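Local coordinates for putative iron binding protein (Bordetella pertussis Tohama I, PDB 1Y9U), which binds ferric iron through tyrosine side chains and probably serves as the periplasmic solute-binding protein of an iron uptake system, at residues Thr160-Leu171 with Leu315-Asn323; Ala198-Asn206 with Leu285-Gly293. All coordinates share one frame; numbering follows the deposited sequence.

Both contacts are partly buried, and neither lies at the middle of the chain: contact 2 is centred about 14 Å from the chain centre, contact 1 about 23 Å, with exposed residues at its rim, whereas no residue touching in contact 2 is fully exposed. Helices 287-291 and 303-318, which supply the second partners, follow one another in sequence. Residues 198-206 and 285-293 both fall between 171 and 315, which nests contact 2 inside the loop closed by contact 1. Contact 1 buries 687 Å² against 320 Å², with leucine, valine and phenylalanine inside a charged border. Contact 2 has a smaller apolar patch and a hydrogen bond from an asparagine amide to an aspartate carboxylate; its helix 198-206 carries Tyr199 and Tyr200 of the iron site.

Contact 1 of 2, residues Thr160-Leu171 with Leu315-Asn323; sequences TEKWLRGVKANL and LVDKVGFDN
Leu164 and Phe321 meet at a right angle, CD2 of the leucine lying 3.9 Å from CD2 of the ring. Phe321 holds CG anti to its backbone N (chi1 -168°), which swings the ring under helix 157-170; there Val167 CG1 and Leu164 O both lie at its edge, CG1 3.8 Å from Phe321 CZ. The other methyl of Leu164, CD1, rests on Leu315 CB, and Val319 CG2 packs against Leu164 CB. In this periplasmic binding protein the contact pins the C-terminal tail to the helix: helix 303-318 gives way to a Schellman motif at Gly320, where phi is positive, and the same Gly320 opens a type I turn that ends at Asn323. Lys168, extended along its whole length, brings NZ to two carbonyls of that end, 2.9 Å from Gly320 O and 3.2 Å from Val319 O. It approaches the former from above the carbonyl plane, on the face opposite Asn323 N, and the latter within the plane. Nearer Thr160, Arg165 clasps Glu161 OE1 side-on with NE and NH2, while Val319 CG1 sits 3.8 Å above the guanidinium. Lys318 NZ completes this salt-bridge network, meeting Glu161 OE2 at 2.9 Å on the syn side but 32° out of the carboxylate plane.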
ATOM      1  N   THR A 160     -10.779  -6.065  18.323  1.00 12.17           N
ATOM      2  CA  THR A 160     -10.036  -4.955  17.722  1.00 11.78           C
ATOM      3  C   THR A 160      -9.956  -3.768  18.678  1.00 11.59           C
ATOM      4  O   THR A 160      -8.903  -3.134  18.819  1.00 11.18           O
ATOM      5  CB  THR A 160     -10.654  -4.546  16.391  1.00 11.97           C
ATOM      6  OG1 THR A 160     -10.581  -5.652  15.489  1.00 11.86           O
ATOM      7  CG2 THR A 160      -9.843  -3.414  15.732  1.00 12.66           C
ATOM      8  N   GLU A 161     -11.049  -3.480  19.375  1.00 11.95           N
ATOM      9  CA  GLU A 161     -11.044  -2.412  20.354  1.00 11.56           C
ATOM     10  C   GLU A 161     -10.057  -2.687  21.492  1.00 11.68           C
ATOM     11  O   GLU A 161      -9.313  -1.792  21.924  1.00 11.34           O
ATOM     12  CB  GLU A 161     -12.456  -2.217  20.923  1.00 11.99           C
ATOM     13  CG  GLU A 161     -12.517  -1.122  21.949  1.00 13.28           C
ATOM     14  CD  GLU A 161     -13.875  -0.896  22.525  1.00 15.50           C
ATOM     15  OE1 GLU A 161     -13.916  -0.294  23.631  1.00 16.87           O
ATOM     16  OE2 GLU A 161     -14.884  -1.295  21.881  1.00 16.18           O
ATOM     17  N   LYS A 162     -10.036  -3.924  21.964  1.00 11.42           N
ATOM     18  CA  LYS A 162      -9.129  -4.309  23.033  1.00 11.96           C
ATOM     19  C   LYS A 162      -7.682  -4.168  22.575  1.00 11.57           C
ATOM     20  O   LYS A 162      -6.851  -3.692  23.324  1.00 11.58           O
ATOM     21  CB  LYS A 162      -9.423  -5.742  23.492  1.00 12.64           C
ATOM     22  CG  LYS A 162      -8.379  -6.364  24.404  1.00 16.36           C
ATOM     23  CD  LYS A 162      -8.924  -7.616  25.111  1.00 21.26           C
ATOM     24  CE  LYS A 162      -8.204  -7.814  26.408  1.00 25.73           C
ATOM     25  NZ  LYS A 162      -8.863  -7.133  27.569  1.00 28.72           N
ATOM     26  N   TRP A 163      -7.398  -4.574  21.333  1.00 10.61           N
ATOM     27  CA  TRP A 163      -6.071  -4.381  20.753  1.00 10.60           C
ATOM     28  C   TRP A 163      -5.692  -2.913  20.723  1.00  9.80           C
ATOM     29  O   TRP A 163      -4.611  -2.544  21.154  1.00 10.05           O
ATOM     30  CB  TRP A 163      -6.036  -4.971  19.351  1.00 10.79           C
ATOM     31  CG  TRP A 163      -4.690  -4.915  18.699  1.00 10.83           C
ATOM     32  CD1 TRP A 163      -3.656  -5.742  18.942  1.00 12.00           C
ATOM     33  CD2 TRP A 163      -4.233  -3.961  17.730  1.00 10.62           C
ATOM     34  NE1 TRP A 163      -2.571  -5.393  18.178  1.00 10.25           N
ATOM     35  CE2 TRP A 163      -2.906  -4.308  17.407  1.00 10.75           C
ATOM     36  CE3 TRP A 163      -4.828  -2.878  17.077  1.00 11.81           C
ATOM     37  CZ2 TRP A 163      -2.155  -3.604  16.460  1.00  9.96           C
ATOM     38  CZ3 TRP A 163      -4.077  -2.167  16.149  1.00 10.99           C
ATOM     39  CH2 TRP A 163      -2.760  -2.545  15.849  1.00 11.39           C
ATOM     40  N   LEU A 164      -6.579  -2.068  20.219  1.00  9.59           N
ATOM     41  CA  LEU A 164      -6.313  -0.635  20.159  1.00  9.71           C
ATOM     42  C   LEU A 164      -6.003  -0.043  21.526  1.00  9.53           C
ATOM     43  O   LEU A 164      -5.072   0.745  21.668  1.00  9.82           O
ATOM     44  CB  LEU A 164      -7.472   0.124  19.509  1.00 10.05           C
ATOM     45  CG  LEU A 164      -7.566  -0.029  17.986  1.00 10.80           C
ATOM     46  CD1 LEU A 164      -8.920   0.445  17.507  1.00 12.16           C
ATOM     47  CD2 LEU A 164      -6.406   0.725  17.299  1.00 11.56           C
ATOM     48  N   ARG A 165      -6.791  -0.408  22.537  1.00 10.29           N
ATOM     49  CA  ARG A 165      -6.565   0.109  23.884  1.00 10.31           C
ATOM     50  C   ARG A 165      -5.209  -0.376  24.449  1.00  9.94           C
ATOM     51  O   ARG A 165      -4.498   0.392  25.082  1.00  9.89           O
ATOM     52  CB  ARG A 165      -7.691  -0.304  24.816  1.00 10.73           C
ATOM     53  CG  ARG A 165      -8.985   0.396  24.584  1.00 12.51           C
ATOM     54  CD  ARG A 165     -10.025   0.044  25.671  1.00 13.45           C
ATOM     55  NE  ARG A 165     -11.350   0.457  25.263  1.00 15.46           N
ATOM     56  CZ  ARG A 165     -11.777   1.707  25.298  1.00 15.49           C
ATOM     57  NH1 ARG A 165     -11.021   2.682  25.782  1.00 17.52           N
ATOM     58  NH2 ARG A 165     -12.988   2.011  24.859  1.00 18.91           N
ATOM     59  N   GLY A 166      -4.837  -1.617  24.172  1.00  9.70           N
ATOM     60  CA  GLY A 166      -3.589  -2.169  24.658  1.00  9.77           C
ATOM     61  C   GLY A 166      -2.389  -1.531  23.958  1.00  9.75           C
ATOM     62  O   GLY A 166      -1.369  -1.266  24.568  1.00 10.63           O
ATOM     63  N   VAL A 167      -2.514  -1.301  22.648  1.00  9.48           N
ATOM     64  CA  VAL A 167      -1.450  -0.650  21.895  1.00  9.57           C
ATOM     65  C   VAL A 167      -1.288   0.795  22.346  1.00  9.41           C
ATOM     66  O   VAL A 167      -0.164   1.248  22.634  1.00  9.43           O
ATOM     67  CB  VAL A 167      -1.707  -0.727  20.390  1.00  9.97           C
ATOM     68  CG1 VAL A 167      -0.717   0.146  19.589  1.00 10.09           C
ATOM     69  CG2 VAL A 167      -1.612  -2.156  19.924  1.00 10.18           C
ATOM     70  N   LYS A 168      -2.404   1.509  22.480  1.00 10.14           N
ATOM     71  CA  LYS A 168      -2.362   2.872  23.005  1.00 10.64           C
ATOM     72  C   LYS A 168      -1.578   2.924  24.322  1.00 11.09           C
ATOM     73  O   LYS A 168      -0.716   3.775  24.534  1.00 11.42           O
ATOM     74  CB  LYS A 168      -3.777   3.452  23.183  1.00 11.18           C
ATOM     75  CG  LYS A 168      -3.789   4.829  23.836  1.00 13.29           C
ATOM     76  CD  LYS A 168      -5.169   5.298  24.193  1.00 15.74           C
ATOM     77  CE  LYS A 168      -5.060   6.643  24.897  1.00 17.08           C
ATOM     78  NZ  LYS A 168      -6.375   7.269  25.275  1.00 18.40           N
ATOM     79  N   ALA A 169      -1.886   1.989  25.209  1.00 10.87           N
ATOM     80  CA  ALA A 169      -1.275   1.972  26.539  1.00 11.91           C
ATOM     81  C   ALA A 169       0.221   1.743  26.450  1.00 11.09           C
ATOM     82  O   ALA A 169       0.989   2.152  27.343  1.00 11.68           O
ATOM     83  CB  ALA A 169      -1.904   0.880  27.363  1.00 12.82           C
ATOM     84  N   ASN A 170       0.638   1.059  25.381  1.00 10.17           N
ATOM     85  CA  ASN A 170       2.037   0.688  25.189  1.00  9.68           C
ATOM     86  C   ASN A 170       2.884   1.759  24.489  1.00  9.74           C
ATOM     87  O   ASN A 170       4.098   1.599  24.391  1.00 10.69           O
ATOM     88  CB  ASN A 170       2.160  -0.599  24.365  1.00  9.86           C
ATOM     89  CG  ASN A 170       1.827  -1.863  25.142  1.00  9.70           C
ATOM     90  OD1 ASN A 170       1.602  -2.933  24.556  1.00 12.40           O
ATOM     91  ND2 ASN A 170       1.833  -1.758  26.455  1.00 10.73           N
ATOM     92  N   LEU A 171       2.266   2.834  23.999  1.00  9.96           N
ATOM     93  CA  LEU A 171       3.029   3.814  23.238  1.00 10.32           C
ATOM     94  C   LEU A 171       4.079   4.511  24.069  1.00 10.57           C
ATOM     95  O   LEU A 171       3.842   4.921  25.200  1.00 11.17           O
ATOM     96  CB  LEU A 171       2.114   4.823  22.541  1.00 10.38           C
ATOM     97  CG  LEU A 171       1.103   4.215  21.553  1.00 11.52           C
ATOM     98  CD1 LEU A 171       0.321   5.315  20.869  1.00 12.96           C
ATOM     99  CD2 LEU A 171       1.769   3.291  20.540  1.00 12.02           C
ATOM    100  N   LEU A 315     -13.620   3.396  15.747  1.00 15.11           N
ATOM    101  CA  LEU A 315     -13.042   2.681  16.895  1.00 15.26           C
ATOM    102  C   LEU A 315     -11.774   3.388  17.398  1.00 14.24           C
ATOM    103  O   LEU A 315     -11.545   3.528  18.590  1.00 13.63           O
ATOM    104  CB  LEU A 315     -12.717   1.230  16.553  1.00 16.69           C
ATOM    105  CG  LEU A 315     -13.703   0.103  16.804  1.00 18.76           C
ATOM    106  CD1 LEU A 315     -12.984  -1.208  16.579  1.00 19.71           C
ATOM    107  CD2 LEU A 315     -14.325   0.154  18.200  1.00 18.81           C
ATOM    108  N   VAL A 316     -10.927   3.831  16.486  1.00 13.31           N
ATOM    109  CA  VAL A 316      -9.737   4.567  16.853  1.00 12.62           C
ATOM    110  C   VAL A 316     -10.100   5.806  17.677  1.00 12.90           C
ATOM    111  O   VAL A 316      -9.471   6.094  18.699  1.00 12.91           O
ATOM    112  CB  VAL A 316      -8.925   4.926  15.577  1.00 11.97           C
ATOM    113  CG1 VAL A 316      -7.844   5.973  15.873  1.00 11.77           C
ATOM    114  CG2 VAL A 316      -8.306   3.673  14.940  1.00 12.28           C
ATOM    115  N   ASP A 317     -11.156   6.502  17.261  1.00 13.42           N
ATOM    116  CA  ASP A 317     -11.622   7.686  17.982  1.00 14.28           C
ATOM    117  C   ASP A 317     -12.241   7.341  19.347  1.00 13.91           C
ATOM    118  O   ASP A 317     -11.988   8.050  20.330  1.00 14.74           O
ATOM    119  CB  ASP A 317     -12.615   8.478  17.144  1.00 15.11           C
ATOM    120  CG  ASP A 317     -12.784   9.872  17.629  1.00 19.28           C
ATOM    121  OD1 ASP A 317     -11.782  10.628  17.710  1.00 22.26           O
ATOM    122  OD2 ASP A 317     -13.903  10.305  17.937  1.00 25.86           O
ATOM    123  N   LYS A 318     -12.983   6.237  19.403  1.00 13.66           N
ATOM    124  CA  LYS A 318     -13.610   5.769  20.645  1.00 14.05           C
ATOM    125  C   LYS A 318     -12.579   5.591  21.737  1.00 13.99           C
ATOM    126  O   LYS A 318     -12.777   5.995  22.873  1.00 14.47           O
ATOM    127  CB  LYS A 318     -14.329   4.438  20.403  1.00 14.26           C
ATOM    128  CG  LYS A 318     -15.054   3.861  21.644  1.00 14.36           C
ATOM    129  CD  LYS A 318     -15.644   2.489  21.394  1.00 14.06           C
ATOM    130  CE  LYS A 318     -16.476   2.025  22.594  1.00 12.85           C
ATOM    131  NZ  LYS A 318     -16.967   0.657  22.403  1.00 15.19           N
ATOM    132  N   VAL A 319     -11.453   4.981  21.392  1.00 13.30           N
ATOM    133  CA  VAL A 319     -10.416   4.692  22.369  1.00 13.78           C
ATOM    134  C   VAL A 319      -9.476   5.871  22.649  1.00 13.72           C
ATOM    135  O   VAL A 319      -8.590   5.762  23.511  1.00 14.74           O
ATOM    136  CB  VAL A 319      -9.601   3.412  22.025  1.00 14.91           C
ATOM    137  CG1 VAL A 319     -10.510   2.244  21.709  1.00 13.37           C
ATOM    138  CG2 VAL A 319      -8.616   3.646  20.901  1.00 15.40           C
ATOM    139  N   GLY A 320      -9.624   6.968  21.920  1.00 13.49           N
ATOM    140  CA  GLY A 320      -8.776   8.135  22.110  1.00 13.28           C
ATOM    141  C   GLY A 320      -7.317   7.783  21.830  1.00 13.00           C
ATOM    142  O   GLY A 320      -6.418   8.171  22.555  1.00 13.00           O
ATOM    143  N   PHE A 321      -7.100   7.029  20.757  1.00 12.75           N
ATOM    144  CA  PHE A 321      -5.781   6.475  20.431  1.00 11.90           C
ATOM    145  C   PHE A 321      -4.684   7.525  20.342  1.00 12.22           C
ATOM    146  O   PHE A 321      -3.550   7.248  20.720  1.00 12.92           O
ATOM    147  CB  PHE A 321      -5.864   5.726  19.115  1.00 11.84           C
ATOM    148  CG  PHE A 321      -4.664   4.876  18.820  1.00 11.79           C
ATOM    149  CD1 PHE A 321      -3.626   5.363  18.051  1.00 11.61           C
ATOM    150  CD2 PHE A 321      -4.566   3.580  19.304  1.00 11.80           C
ATOM    151  CE1 PHE A 321      -2.519   4.566  17.768  1.00 11.83           C
ATOM    152  CE2 PHE A 321      -3.475   2.793  19.012  1.00 11.73           C
ATOM    153  CZ  PHE A 321      -2.451   3.289  18.253  1.00 10.78           C
ATOM    154  N   ASP A 322      -4.999   8.714  19.841  1.00 12.91           N
ATOM    155  CA  ASP A 322      -3.994   9.752  19.637  1.00 14.32           C
ATOM    156  C   ASP A 322      -3.791  10.663  20.849  1.00 16.13           C
ATOM    157  O   ASP A 322      -2.979  11.585  20.794  1.00 16.68           O
ATOM    158  CB  ASP A 322      -4.350  10.622  18.431  1.00 14.35           C
ATOM    159  CG  ASP A 322      -4.178   9.909  17.107  1.00 13.80           C
ATOM    160  OD1 ASP A 322      -3.746   8.729  17.071  1.00 11.34           O
ATOM    161  OD2 ASP A 322      -4.464  10.499  16.043  1.00 15.67           O
ATOM    162  N   ASN A 323      -4.480  10.400  21.955  1.00 17.01           N
ATOM    163  CA  ASN A 323      -4.352  11.275  23.127  1.00 18.34           C
ATOM    164  C   ASN A 323      -3.086  10.995  23.919  1.00 20.27           C
ATOM    165  O   ASN A 323      -2.286  10.146  23.542  1.00 21.23           O
ATOM    166  CB  ASN A 323      -5.582  11.168  24.037  1.00 19.27           C
ATOM    167  CG  ASN A 323      -6.859  11.610  23.351  1.00 20.85           C
ATOM    168  OD1 ASN A 323      -6.839  12.429  22.435  1.00 24.70           O
ATOM    169  ND2 ASN A 323      -7.982  11.064  23.795  1.00 25.09           N
TER
HETATM  170  O   HOH W   1     -16.022  -0.819  25.333  1.00 15.97           O
HETATM  171  O   HOH W   2     -11.933   5.497  25.586  1.00 28.52           O
HETATM  172  O   HOH W   3      -8.182   5.179  26.117  1.00 28.28           O

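Contact 2 of 2, residues Ala198-Asn206 with Leu285-Gly293; sequences AYYVGHMKN and LDAVVASFG
Val288 enters helix 198-206 as a knob into a hole lined by Val201, Gly202, Lys205 and Asn206, at a helix pair crossing at 127° with axes 9.1 Å apart. Its CG1 lies 3.8 Å from Lys205 CB, and its CG2 touches the Asn206 amide, ND2 being 3.4 Å away. The backbones come nearest at Gly202 and Val288, CA to CA 5.7 Å. Beside the knob, Asn206 ND2 donates to Asp286 OD2 at 3.1 Å, and a water joins Asn206 OD1 to Asp286 OD1. Phe292 turns the CZ end of its ring to Val201, 3.7 Å from CB, and CE1 toward Ala198; the Val288 carbonyl oxygen covers part of one ring face from within its own segment. What positions the polar pair comes next: Asp286 is the N-cap of helix 287-291, its OD2 weakly taking Val288 N and Val289 N, and Asn206 ND2 also donates to Gly202 O at 2.9 Å. Further out, Lys205 leads its amine away to Gly217 O and Ile220 O, and Val201 also packs on Tyr110 of strand 100-112. Tyr199 and Tyr200, iron ligands seen in this protein, point away from the contact; here Tyr200 OH is hydrogen-bonded to Tyr143 OH.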
ATOM      1  N   ALA A 198       6.760  -1.277   5.028  1.00  7.96           N
ATOM      2  CA  ALA A 198       8.037  -1.873   4.664  1.00  8.74           C
ATOM      3  C   ALA A 198       8.804  -1.075   3.626  1.00 10.34           C
ATOM      4  O   ALA A 198      10.018  -0.993   3.647  1.00  9.46           O
ATOM      5  CB  ALA A 198       7.785  -3.264   4.143  1.00  8.46           C
ATOM      6  N   TYR A 199       8.146  -0.591   2.535  0.50 12.83           N
ATOM      7  CA  TYR A 199       8.858   0.340   1.465  0.50 12.98           C
ATOM      8  C   TYR A 199       9.696   1.502   2.081  0.50 13.48           C
ATOM      9  O   TYR A 199      10.742   1.918   1.530  0.50 15.02           O
ATOM     10  CB  TYR A 199       7.922   0.920   0.297  0.50 12.35           C
ATOM     11  CG  TYR A 199       6.802   1.916   0.739  0.50 13.39           C
ATOM     12  CD1 TYR A 199       7.123   3.228   0.972  0.50 15.06           C
ATOM     13  CD2 TYR A 199       5.484   1.548   0.887  0.50 14.86           C
ATOM     14  CE1 TYR A 199       6.186   4.146   1.359  0.50 16.16           C
ATOM     15  CE2 TYR A 199       4.524   2.511   1.329  0.50 13.68           C
ATOM     16  CZ  TYR A 199       4.912   3.771   1.514  0.50 14.42           C
ATOM     17  OH  TYR A 199       3.913   4.620   1.935  0.50 18.29           O
ATOM     18  N   TYR A 200       9.273   2.048   3.205  1.00  9.98           N
ATOM     19  CA  TYR A 200      10.111   3.100   3.752  1.00  9.35           C
ATOM     20  C   TYR A 200      11.481   2.564   4.190  1.00  9.00           C
ATOM     21  O   TYR A 200      12.478   3.293   4.155  1.00  9.21           O
ATOM     22  CB  TYR A 200       9.489   3.794   4.936  1.00  8.80           C
ATOM     23  CG  TYR A 200       8.246   4.576   4.602  1.00  8.71           C
ATOM     24  CD1 TYR A 200       6.996   4.206   5.108  1.00  9.30           C
ATOM     25  CD2 TYR A 200       8.301   5.693   3.786  1.00  9.81           C
ATOM     26  CE1 TYR A 200       5.868   4.923   4.812  1.00 10.05           C
ATOM     27  CE2 TYR A 200       7.174   6.419   3.500  1.00 10.79           C
ATOM     28  CZ  TYR A 200       5.962   6.031   4.025  1.00 10.69           C
ATOM     29  OH  TYR A 200       4.840   6.762   3.718  1.00 14.01           O
ATOM     30  N   VAL A 201      11.539   1.294   4.584  1.00  8.74           N
ATOM     31  CA  VAL A 201      12.793   0.648   4.946  1.00  9.14           C
ATOM     32  C   VAL A 201      13.600   0.402   3.663  1.00  8.70           C
ATOM     33  O   VAL A 201      14.824   0.516   3.680  1.00  9.75           O
ATOM     34  CB  VAL A 201      12.561  -0.651   5.739  1.00  9.27           C
ATOM     35  CG1 VAL A 201      13.906  -1.253   6.175  1.00 10.44           C
ATOM     36  CG2 VAL A 201      11.653  -0.398   6.924  1.00 10.56           C
ATOM     37  N   GLY A 202      12.937   0.090   2.545  1.00  9.13           N
ATOM     38  CA  GLY A 202      13.587   0.074   1.245  1.00  9.61           C
ATOM     39  C   GLY A 202      14.267   1.405   0.961  1.00  9.26           C
ATOM     40  O   GLY A 202      15.429   1.437   0.548  1.00 10.21           O
ATOM     41  N   HIS A 203      13.588   2.528   1.199  1.00  9.24           N
ATOM     42  CA  HIS A 203      14.185   3.844   1.010  1.00  9.65           C
ATOM     43  C   HIS A 203      15.352   4.069   1.947  1.00  9.36           C
ATOM     44  O   HIS A 203      16.423   4.469   1.514  1.00 11.32           O
ATOM     45  CB  HIS A 203      13.138   4.932   1.218  1.00  9.95           C
ATOM     46  CG  HIS A 203      12.169   5.061   0.080  1.00 10.57           C
ATOM     47  ND1 HIS A 203      12.511   5.638  -1.124  1.00 12.46           N
ATOM     48  CD2 HIS A 203      10.882   4.673  -0.044  1.00 12.22           C
ATOM     49  CE1 HIS A 203      11.476   5.595  -1.939  1.00 12.75           C
ATOM     50  NE2 HIS A 203      10.476   5.013  -1.311  1.00 12.11           N
ATOM     51  N   MET A 204      15.165   3.825   3.231  1.00  9.20           N
ATOM     52  CA  MET A 204      16.192   4.165   4.194  1.00  8.86           C
ATOM     53  C   MET A 204      17.468   3.332   4.064  1.00  8.65           C
ATOM     54  O   MET A 204      18.572   3.878   4.109  1.00  9.67           O
ATOM     55  CB  MET A 204      15.646   4.069   5.604  1.00  9.40           C
ATOM     56  CG  MET A 204      14.593   5.146   5.940  1.00  9.52           C
ATOM     57  SD  MET A 204      14.002   5.094   7.657  1.00 10.94           S
ATOM     58  CE  MET A 204      12.961   3.655   7.602  1.00 10.78           C
ATOM     59  N   LYS A 205      17.313   2.026   3.902  1.00  8.19           N
ATOM     60  CA  LYS A 205      18.465   1.136   3.812  1.00  8.27           C
ATOM     61  C   LYS A 205      19.214   1.290   2.495  1.00  8.37           C
ATOM     62  O   LYS A 205      20.424   1.014   2.433  1.00 10.05           O
ATOM     63  CB  LYS A 205      18.079  -0.317   4.067  1.00  8.54           C
ATOM     64  CG  LYS A 205      17.726  -0.605   5.509  1.00  8.43           C
ATOM     65  CD  LYS A 205      17.412  -2.073   5.767  1.00  8.88           C
ATOM     66  CE  LYS A 205      17.186  -2.406   7.267  1.00  9.35           C
ATOM     67  NZ  LYS A 205      18.453  -2.521   8.036  1.00  9.84           N
ATOM     68  N   ASN A 206      18.518   1.759   1.454  1.00  8.76           N
ATOM     69  CA  ASN A 206      19.171   2.055   0.181  1.00  9.36           C
ATOM     70  C   ASN A 206      19.774   3.453   0.123  1.00  9.70           C
ATOM     71  O   ASN A 206      20.470   3.781  -0.850  1.00 11.48           O
ATOM     72  CB  ASN A 206      18.206   1.843  -0.988  1.00  9.99           C
ATOM     73  CG  ASN A 206      18.112   0.409  -1.406  1.00 11.28           C
ATOM     74  OD1 ASN A 206      19.109  -0.196  -1.828  1.00 13.59           O
ATOM     75  ND2 ASN A 206      16.919  -0.165  -1.300  1.00 11.58           N
ATOM     76  N   LEU A 285      13.056  -8.717  -6.955  1.00 14.76           N
ATOM     77  CA  LEU A 285      12.863  -7.702  -5.939  1.00 14.51           C
ATOM     78  C   LEU A 285      14.120  -6.870  -5.747  1.00 14.23           C
ATOM     79  O   LEU A 285      15.242  -7.354  -5.932  1.00 16.02           O
ATOM     80  CB  LEU A 285      12.560  -8.370  -4.596  1.00 14.33           C
ATOM     81  CG  LEU A 285      11.365  -9.333  -4.550  1.00 14.26           C
ATOM     82  CD1 LEU A 285      11.294 -10.023  -3.191  1.00 14.65           C
ATOM     83  CD2 LEU A 285      10.053  -8.640  -4.845  1.00 14.85           C
ATOM     84  N   ASP A 286      13.920  -5.627  -5.329  1.00 14.03           N
ATOM     85  CA  ASP A 286      15.030  -4.848  -4.766  1.00 13.33           C
ATOM     86  C   ASP A 286      15.719  -5.671  -3.674  1.00 12.73           C
ATOM     87  O   ASP A 286      15.062  -6.341  -2.885  1.00 12.10           O
ATOM     88  CB  ASP A 286      14.526  -3.551  -4.167  1.00 13.58           C
ATOM     89  CG  ASP A 286      15.608  -2.819  -3.461  1.00 14.28           C
ATOM     90  OD1 ASP A 286      16.484  -2.263  -4.154  1.00 15.63           O
ATOM     91  OD2 ASP A 286      15.679  -2.818  -2.217  1.00 13.86           O
ATOM     92  N   ALA A 287      17.044  -5.560  -3.580  1.00 13.32           N
ATOM     93  CA  ALA A 287      17.806  -6.383  -2.662  1.00 12.88           C
ATOM     94  C   ALA A 287      17.405  -6.185  -1.189  1.00 12.22           C
ATOM     95  O   ALA A 287      17.368  -7.130  -0.443  1.00 12.65           O
ATOM     96  CB  ALA A 287      19.302  -6.124  -2.824  1.00 13.53           C
ATOM     97  N   VAL A 288      17.181  -4.940  -0.787  1.00 11.94           N
ATOM     98  CA  VAL A 288      16.704  -4.673   0.567  1.00 11.42           C
ATOM     99  C   VAL A 288      15.330  -5.328   0.793  1.00 10.72           C
ATOM    100  O   VAL A 288      15.113  -5.995   1.787  1.00 10.59           O
ATOM    101  CB  VAL A 288      16.660  -3.161   0.861  1.00 11.34           C
ATOM    102  CG1 VAL A 288      16.049  -2.909   2.225  1.00 11.56           C
ATOM    103  CG2 VAL A 288      18.065  -2.560   0.781  1.00 11.93           C
ATOM    104  N   VAL A 289      14.419  -5.150  -0.150  1.00 10.92           N
ATOM    105  CA  VAL A 289      13.090  -5.739  -0.006  1.00 10.87           C
ATOM    106  C   VAL A 289      13.189  -7.283   0.115  1.00 11.01           C
ATOM    107  O   VAL A 289      12.543  -7.893   0.953  1.00 11.41           O
ATOM    108  CB  VAL A 289      12.180  -5.309  -1.161  1.00 10.43           C
ATOM    109  CG1 VAL A 289      10.825  -6.066  -1.089  1.00 11.78           C
ATOM    110  CG2 VAL A 289      11.958  -3.807  -1.140  1.00 10.78           C
ATOM    111  N   ALA A 290      14.038  -7.901  -0.711  1.00 11.42           N
ATOM    112  CA  ALA A 290      14.257  -9.352  -0.639  1.00 12.91           C
ATOM    113  C   ALA A 290      14.771  -9.794   0.728  1.00 12.91           C
ATOM    114  O   ALA A 290      14.420 -10.844   1.216  1.00 14.17           O
ATOM    115  CB  ALA A 290      15.219  -9.805  -1.737  1.00 13.90           C
ATOM    116  N   SER A 291      15.589  -8.947   1.348  1.00 12.80           N
ATOM    117  CA  SER A 291      16.180  -9.246   2.652  1.00 13.33           C
ATOM    118  C   SER A 291      15.163  -9.340   3.768  1.00 12.99           C
ATOM    119  O   SER A 291      15.452  -9.884   4.832  1.00 14.79           O
ATOM    120  CB  SER A 291      17.274  -8.229   3.017  1.00 13.63           C
ATOM    121  OG  SER A 291      16.747  -7.020   3.535  1.00 14.30           O
ATOM    122  N   PHE A 292      13.950  -8.830   3.537  1.00 12.72           N
ATOM    123  CA  PHE A 292      12.905  -8.938   4.541  1.00 12.73           C
ATOM    124  C   PHE A 292      12.398 -10.381   4.701  1.00 13.70           C
ATOM    125  O   PHE A 292      11.624 -10.671   5.601  1.00 15.00           O
ATOM    126  CB  PHE A 292      11.728  -8.018   4.192  1.00 11.76           C
ATOM    127  CG  PHE A 292      12.076  -6.539   4.064  1.00 11.30           C
ATOM    128  CD1 PHE A 292      11.214  -5.695   3.376  1.00 11.36           C
ATOM    129  CD2 PHE A 292      13.225  -6.003   4.636  1.00 12.57           C
ATOM    130  CE1 PHE A 292      11.498  -4.320   3.251  1.00 11.76           C
ATOM    131  CE2 PHE A 292      13.521  -4.638   4.502  1.00 12.06           C
ATOM    132  CZ  PHE A 292      12.653  -3.804   3.814  1.00 12.18           C
ATOM    133  N   GLY A 293      12.784 -11.252   3.780  1.00 14.45           N
ATOM    134  CA  GLY A 293      12.429 -12.662   3.855  1.00 15.23           C
ATOM    135  C   GLY A 293      11.116 -12.929   3.153  1.00 15.34           C
ATOM    136  O   GLY A 293      10.570 -12.064   2.497  1.00 14.55           O
TER
HETATM  137  O   HOH W   4      18.990  -2.622  -2.988  1.00 15.67           O